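Local structure of transketolase (Campylobacter jejuni, 3L84) at residues A[416-421]-A[456-461]; A[584-589]-A[600-605]. The protein belongs to the transketolase family, dimeric enzymes with two thiamine-diphosphate-binding-type domains followed by a smaller C-terminal domain. All blocks are in the same frame, centred on the assembly; numbering follows the deposited sequence.

Contact 1 of 2, residues A[416-421]-A[456-461]; sequences IFSEYL and IEQLST
In the pyrimidine-binding domain of the transketolase fold, Glu419 of helix 418-431 meets Gln458 at the start of helix 458-464. Gln458 NE2 donates to Glu419 OE2 over 2.8 Å, at 156° at the hydrogen. The amide comes down on the carboxylate from above its plane rather than at its rim, the two planes being 63° apart. Glutamine suits the place because its two ends work in different directions: while NE2 reaches Glu419, OE1 turns back to accept Ile456 N at 2.9 Å, in the carbonyl plane. The bend at chi2 (72°) folds the chain back toward Ile456 N; with one bond at each end, the amide's orientation is probably settled. The delta methyl of Ile416, CD1, lies 3.5 Å from Gln458 NE2, and Ser418 OG, hydrogen-bonded to Phe415 O, packs against the CG methylene of Gln458.

Strand 408-414 is followed by helix 418-431, as in a parallel alpha/beta domain; Ser418 and Leu421 pack on strand 436-440, while Glu419 looks to the second subunit. There Glu419 OE2 comes within 3.6 Å of Glu457 OE2, with carboxylate planes almost perpendicular. Two buried acids so close would probably repel, but Lys422 of the second subunit forms salt bridges with both oxygens, and Arg426 of that subunit forms another with Glu457. A water donates to Glu419 OE2 at 2.7 Å and also bonds Thr461 OG1, which hydrogen-bonds Thr461 OG1 of the second subunit.

Contact 2 of 2, residues A[584-589]-A[600-605]; sequences VEAAHS and YGIESF
Tyr600 and Val584 form the last parallel bridge between strands 580-584 and 598-600 of the C-terminal domain, and beyond it the two segments run on together as loops. Glu585 N donates to Tyr600 O at 3.2 Å, and the same carbonyl also receives a CA-H...O contact from Val584. Farther on, Ile602 N gives its hydrogen to Ala587 O over 3.0 Å with a nearly straight 165° at the hydrogen, though it approaches from above the carbonyl plane. An inverse gamma turn centred on Ala586 lies in 584-589, its Ala587 N to Glu585 O bond weak; Ala586 N is hydrogen-bonded to Glu536 OE1. Gly601 CA approaches Glu585 O at 3.2 Å, and glycine suits this position, since a beta carbon there would collide with Ala587 O. Ile602 sends CD1 to the backbone of Ala586.

The imidazole of His588 has both nitrogens engaged. Its CG stands anti to the backbone N (chi1 -173°), which swings the ring alongside 600-605, where Glu603 CA lies over one face. ND1 bonds Ala464 O of the second subunit; NE2 bonds a water, 2.7 Å away at the ring edge, that in turn donates to Glu603 OE1. Glu585 OE1 takes the hydroxyl of Ser589 on its anti lone pair at 2.7 Å, while OE2 is hydrogen-bonded to Ser533 OG and salt-bridged to Arg463. Tyr600 OH is hydrogen-bonded to Gly619 O. Because ND1 faces a carbonyl acceptor, it probably carries a proton, and nearby Glu603 would, through the water, tend to stabilise any positive charge on the ring.

Overall arrangement
From the N terminus, the chain reaches contact 1 first: 416-421 follows strand 408-414, and a loop of 34 residues that includes strand 436-440 then brings segment 456-461 back to it. Farther along, in the C-terminal domain, contact 2 closes a loop of ten residues. The loops follow in series, neither enclosing nor crossing the other. Their centres are about 14 Å apart, yet they touch: Ile456 O probably accepts a hydrogen bond from His588 N at 2.9 Å, and Leu459 packs on Glu585. Segment 456-461 thus joins the two domains, and both contacts also reach the second subunit.

Contact 1 of 2, residues A[416-421]-A[456-461]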
loop_
_atom_site.group_PDB
_atom_site.type_symbol
_atom_site.label_atom_id
_atom_site.label_comp_id
_atom_site.label_asym_id
_atom_site.label_seq_id
_atom_site.Cartn_x
_atom_site.Cartn_y
_atom_site.Cartn_z
ATOM N N ILE A 416 -10.807 3.002 3.009
ATOM C CA ILE A 416 -9.583 3.763 3.151
ATOM C C ILE A 416 -8.357 2.840 3.229
ATOM O O ILE A 416 -7.267 3.183 2.737
ATOM C CB ILE A 416 -9.655 4.679 4.389
ATOM C CG1 ILE A 416 -8.439 5.594 4.469
ATOM C CG2 ILE A 416 -9.816 3.905 5.678
ATOM C CD1 ILE A 416 -8.212 6.451 3.201
ATOM N N PHE A 417 -8.491 1.643 3.773
ATOM C CA PHE A 417 -7.404 0.689 3.920
ATOM C C PHE A 417 -7.231 -0.212 2.725
ATOM O O PHE A 417 -6.321 -1.060 2.705
ATOM C CB PHE A 417 -7.490 -0.076 5.264
ATOM C CG PHE A 417 -7.559 0.809 6.418
ATOM C CD1 PHE A 417 -6.810 2.002 6.444
ATOM C CD2 PHE A 417 -8.415 0.532 7.461
ATOM C CE1 PHE A 417 -6.890 2.900 7.521
ATOM C CE2 PHE A 417 -8.496 1.452 8.546
ATOM C CZ PHE A 417 -7.763 2.606 8.538
ATOM N N SER A 418 -8.020 0.007 1.672
ATOM C CA SER A 418 -7.696 -0.564 0.366
ATOM C C SER A 418 -6.269 -0.180 -0.030
ATOM O O SER A 418 -5.589 -0.924 -0.736
ATOM C CB SER A 418 -8.665 -0.112 -0.726
ATOM O OG SER A 418 -8.574 1.269 -0.983
ATOM N N GLU A 419 -5.818 0.978 0.432
ATOM C CA GLU A 419 -4.469 1.439 0.053
ATOM C C GLU A 419 -3.394 0.540 0.619
ATOM O O GLU A 419 -2.303 0.456 0.037
ATOM C CB GLU A 419 -4.241 2.883 0.455
ATOM C CG GLU A 419 -5.237 3.807 -0.204
ATOM C CD GLU A 419 -4.867 5.264 -0.235
ATOM O OE1 GLU A 419 -4.175 5.739 0.699
ATOM O OE2 GLU A 419 -5.266 5.940 -1.194
ATOM N N TYR A 420 -3.642 -0.123 1.741
ATOM C CA TYR A 420 -2.661 -1.066 2.298
ATOM C C TYR A 420 -2.539 -2.300 1.447
ATOM O O TYR A 420 -1.463 -2.935 1.503
ATOM C CB TYR A 420 -3.040 -1.477 3.729
ATOM C CG TYR A 420 -2.677 -0.518 4.846
ATOM C CD1 TYR A 420 -3.249 0.721 4.970
ATOM C CD2 TYR A 420 -1.794 -0.923 5.855
ATOM C CE1 TYR A 420 -2.940 1.562 6.028
ATOM C CE2 TYR A 420 -1.469 -0.086 6.926
ATOM C CZ TYR A 420 -2.055 1.151 7.021
ATOM O OH TYR A 420 -1.734 1.989 8.100
ATOM N N LEU A 421 -3.565 -2.675 0.686
ATOM C CA LEU A 421 -3.565 -3.912 -0.116
ATOM C C LEU A 421 -3.481 -3.696 -1.624
ATOM O O LEU A 421 -3.467 -4.672 -2.406
ATOM C CB LEU A 421 -4.726 -4.857 0.266
ATOM C CG LEU A 421 -6.145 -4.292 0.142
ATOM C CD1 LEU A 421 -6.590 -4.031 -1.306
ATOM C CD2 LEU A 421 -7.129 -5.261 0.825
ATOM N N ILE A 456 -11.324 9.577 -0.103
ATOM C CA ILE A 456 -11.474 10.715 -1.026
ATOM C C ILE A 456 -11.013 10.304 -2.419
ATOM O O ILE A 456 -11.755 10.472 -3.404
ATOM C CB ILE A 456 -10.668 11.971 -0.542
ATOM C CG1 ILE A 456 -11.123 12.458 0.830
ATOM C CG2 ILE A 456 -10.728 13.088 -1.593
ATOM C CD1 ILE A 456 -12.507 13.104 0.890
ATOM N N GLU A 457 -9.811 9.761 -2.515
ATOM C CA GLU A 457 -9.131 9.471 -3.786
ATOM C C GLU A 457 -9.180 7.999 -4.218
ATOM O O GLU A 457 -8.720 7.658 -5.315
ATOM C CB GLU A 457 -7.666 9.930 -3.738
ATOM C CG GLU A 457 -6.742 9.173 -2.811
ATOM C CD GLU A 457 -6.729 9.613 -1.341
ATOM O OE1 GLU A 457 -7.785 10.010 -0.767
ATOM O OE2 GLU A 457 -5.657 9.492 -0.691
ATOM N N GLN A 458 -9.725 7.129 -3.371
ATOM C CA GLN A 458 -9.641 5.701 -3.639
ATOM C C GLN A 458 -10.502 5.245 -4.795
ATOM O O GLN A 458 -10.132 4.295 -5.493
ATOM C CB GLN A 458 -9.934 4.914 -2.364
ATOM C CG GLN A 458 -8.856 5.060 -1.287
ATOM C CD GLN A 458 -8.838 6.425 -0.619
ATOM O OE1 GLN A 458 -9.881 7.044 -0.438
ATOM N NE2 GLN A 458 -7.666 6.886 -0.203
ATOM N N LEU A 459 -11.666 5.846 -4.990
ATOM C CA LEU A 459 -12.494 5.507 -6.137
ATOM C C LEU A 459 -11.718 5.776 -7.419
ATOM O O LEU A 459 -11.744 4.968 -8.364
ATOM C CB LEU A 459 -13.784 6.310 -6.055
ATOM C CG LEU A 459 -15.013 5.915 -6.807
ATOM C CD1 LEU A 459 -15.396 4.445 -6.519
ATOM C CD2 LEU A 459 -16.153 6.828 -6.379
ATOM N N SER A 460 -10.995 6.879 -7.503
ATOM C CA SER A 460 -10.185 7.188 -8.688
ATOM C C SER A 460 -9.132 6.109 -8.933
ATOM O O SER A 460 -8.895 5.702 -10.059
ATOM C CB SER A 460 -9.493 8.530 -8.589
ATOM O OG SER A 460 -10.390 9.612 -8.617
ATOM N N THR A 461 -8.448 5.673 -7.878
ATOM C CA THR A 461 -7.447 4.621 -7.980
ATOM C C THR A 461 -8.017 3.346 -8.564
ATOM O O THR A 461 -7.454 2.807 -9.521
ATOM C CB THR A 461 -6.836 4.302 -6.637
ATOM O OG1 THR A 461 -6.169 5.473 -6.139
ATOM C CG2 THR A 461 -5.869 3.125 -6.679
HETATM O O HOH W 1 -5.434 4.742 -3.595
#

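Contact 2 of 2, residues A[584-589]-A[600-605]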
loop_
_atom_site.group_PDB
_atom_site.type_symbol
_atom_site.label_atom_id
_atom_site.label_comp_id
_atom_site.label_asym_id
_atom_site.label_seq_id
_atom_site.Cartn_x
_atom_site.Cartn_y
_atom_site.Cartn_z
ATOM N N VAL A 584 -22.047 13.885 -9.560
ATOM C CA VAL A 584 -22.121 14.137 -8.146
ATOM C C VAL A 584 -21.656 12.894 -7.372
ATOM O O VAL A 584 -22.262 11.825 -7.448
ATOM C CB VAL A 584 -23.573 14.469 -7.744
ATOM C CG1 VAL A 584 -23.630 14.798 -6.263
ATOM C CG2 VAL A 584 -24.165 15.618 -8.620
ATOM N N GLU A 585 -20.554 13.028 -6.631
ATOM C CA GLU A 585 -19.994 11.929 -5.861
ATOM C C GLU A 585 -19.255 12.495 -4.657
ATOM O O GLU A 585 -18.564 13.477 -4.776
ATOM C CB GLU A 585 -19.008 11.091 -6.694
ATOM C CG GLU A 585 -19.638 10.137 -7.675
ATOM C CD GLU A 585 -18.655 9.150 -8.301
ATOM O OE1 GLU A 585 -17.427 9.446 -8.471
ATOM O OE2 GLU A 585 -19.134 8.087 -8.694
ATOM N N ALA A 586 -19.335 11.789 -3.540
ATOM C CA ALA A 586 -18.581 12.130 -2.329
ATOM C C ALA A 586 -17.170 11.556 -2.448
ATOM O O ALA A 586 -16.777 10.598 -1.770
ATOM C CB ALA A 586 -19.288 11.621 -1.058
ATOM N N ALA A 587 -16.422 12.134 -3.366
ATOM C CA ALA A 587 -15.075 11.655 -3.747
ATOM C C ALA A 587 -14.432 12.741 -4.558
ATOM O O ALA A 587 -15.119 13.626 -5.077
ATOM C CB ALA A 587 -15.180 10.359 -4.567
ATOM N N HIS A 588 -13.122 12.662 -4.726
ATOM C CA HIS A 588 -12.404 13.563 -5.656
ATOM C C HIS A 588 -12.201 12.730 -6.868
ATOM O O HIS A 588 -11.203 11.986 -6.953
ATOM C CB HIS A 588 -11.059 13.956 -5.087
ATOM C CG HIS A 588 -10.359 14.981 -5.892
ATOM N ND1 HIS A 588 -8.997 15.089 -5.870
ATOM C CD2 HIS A 588 -10.817 16.003 -6.661
ATOM C CE1 HIS A 588 -8.636 16.100 -6.639
ATOM N NE2 HIS A 588 -9.710 16.662 -7.149
ATOM N N SER A 589 -13.180 12.802 -7.754
ATOM C CA SER A 589 -13.298 11.903 -8.917
ATOM C C SER A 589 -13.373 12.714 -10.254
ATOM O O SER A 589 -14.379 12.835 -10.964
ATOM C CB SER A 589 -14.380 10.828 -8.717
ATOM O OG SER A 589 -15.554 11.370 -8.128
ATOM N N TYR A 600 -19.350 17.791 -9.125
ATOM C CA TYR A 600 -19.640 18.239 -7.787
ATOM C C TYR A 600 -19.177 17.151 -6.834
ATOM O O TYR A 600 -19.874 16.189 -6.584
ATOM C CB TYR A 600 -21.142 18.475 -7.643
ATOM C CG TYR A 600 -21.589 19.271 -6.442
ATOM C CD1 TYR A 600 -21.575 20.645 -6.460
ATOM C CD2 TYR A 600 -22.037 18.647 -5.293
ATOM C CE1 TYR A 600 -22.012 21.383 -5.393
ATOM C CE2 TYR A 600 -22.476 19.387 -4.226
ATOM C CZ TYR A 600 -22.463 20.753 -4.290
ATOM O OH TYR A 600 -22.895 21.551 -3.243
ATOM N N GLY A 601 -17.947 17.334 -6.346
ATOM C CA GLY A 601 -17.275 16.334 -5.545
ATOM C C GLY A 601 -16.651 16.940 -4.318
ATOM O O GLY A 601 -17.102 17.979 -3.810
ATOM N N ILE A 602 -15.569 16.310 -3.854
ATOM C CA ILE A 602 -14.809 16.782 -2.714
ATOM C C ILE A 602 -13.355 16.909 -3.158
ATOM O O ILE A 602 -12.796 15.910 -3.645
ATOM C CB ILE A 602 -14.941 15.806 -1.528
ATOM C CG1 ILE A 602 -16.380 15.535 -1.170
ATOM C CG2 ILE A 602 -14.118 16.317 -0.314
ATOM C CD1 ILE A 602 -16.521 14.397 -0.144
ATOM N N GLU A 603 -12.749 18.032 -2.912
ATOM C CA GLU A 603 -11.365 18.298 -3.378
ATOM C C GLU A 603 -10.357 18.280 -2.245
ATOM O O GLU A 603 -9.144 18.331 -2.510
ATOM C CB GLU A 603 -11.321 19.610 -4.133
ATOM C CG GLU A 603 -12.087 19.556 -5.426
ATOM C CD GLU A 603 -11.974 20.850 -6.189
ATOM O OE1 GLU A 603 -11.116 20.928 -7.105
ATOM O OE2 GLU A 603 -12.718 21.810 -5.845
ATOM N N SER A 604 -10.805 18.265 -1.007
ATOM C CA SER A 604 -9.962 18.296 0.178
ATOM C C SER A 604 -10.070 16.969 0.908
ATOM O O SER A 604 -10.860 16.114 0.544
ATOM C CB SER A 604 -10.403 19.452 1.094
ATOM O OG SER A 604 -11.648 19.179 1.680
ATOM N N PHE A 605 -9.326 16.828 1.995
ATOM C CA PHE A 605 -9.602 15.789 2.967
ATOM C C PHE A 605 -10.866 16.109 3.766
ATOM O O PHE A 605 -11.399 17.238 3.692
ATOM C CB PHE A 605 -8.425 15.501 3.874
ATOM C CG PHE A 605 -7.245 14.908 3.148
ATOM C CD1 PHE A 605 -7.310 13.615 2.647
ATOM C CD2 PHE A 605 -6.063 15.610 2.982
ATOM C CE1 PHE A 605 -6.228 13.032 1.991
ATOM C CE2 PHE A 605 -4.984 15.053 2.309
ATOM C CZ PHE A 605 -5.072 13.749 1.810
HETATM O O HOH W 2 -9.734 19.023 -8.367
#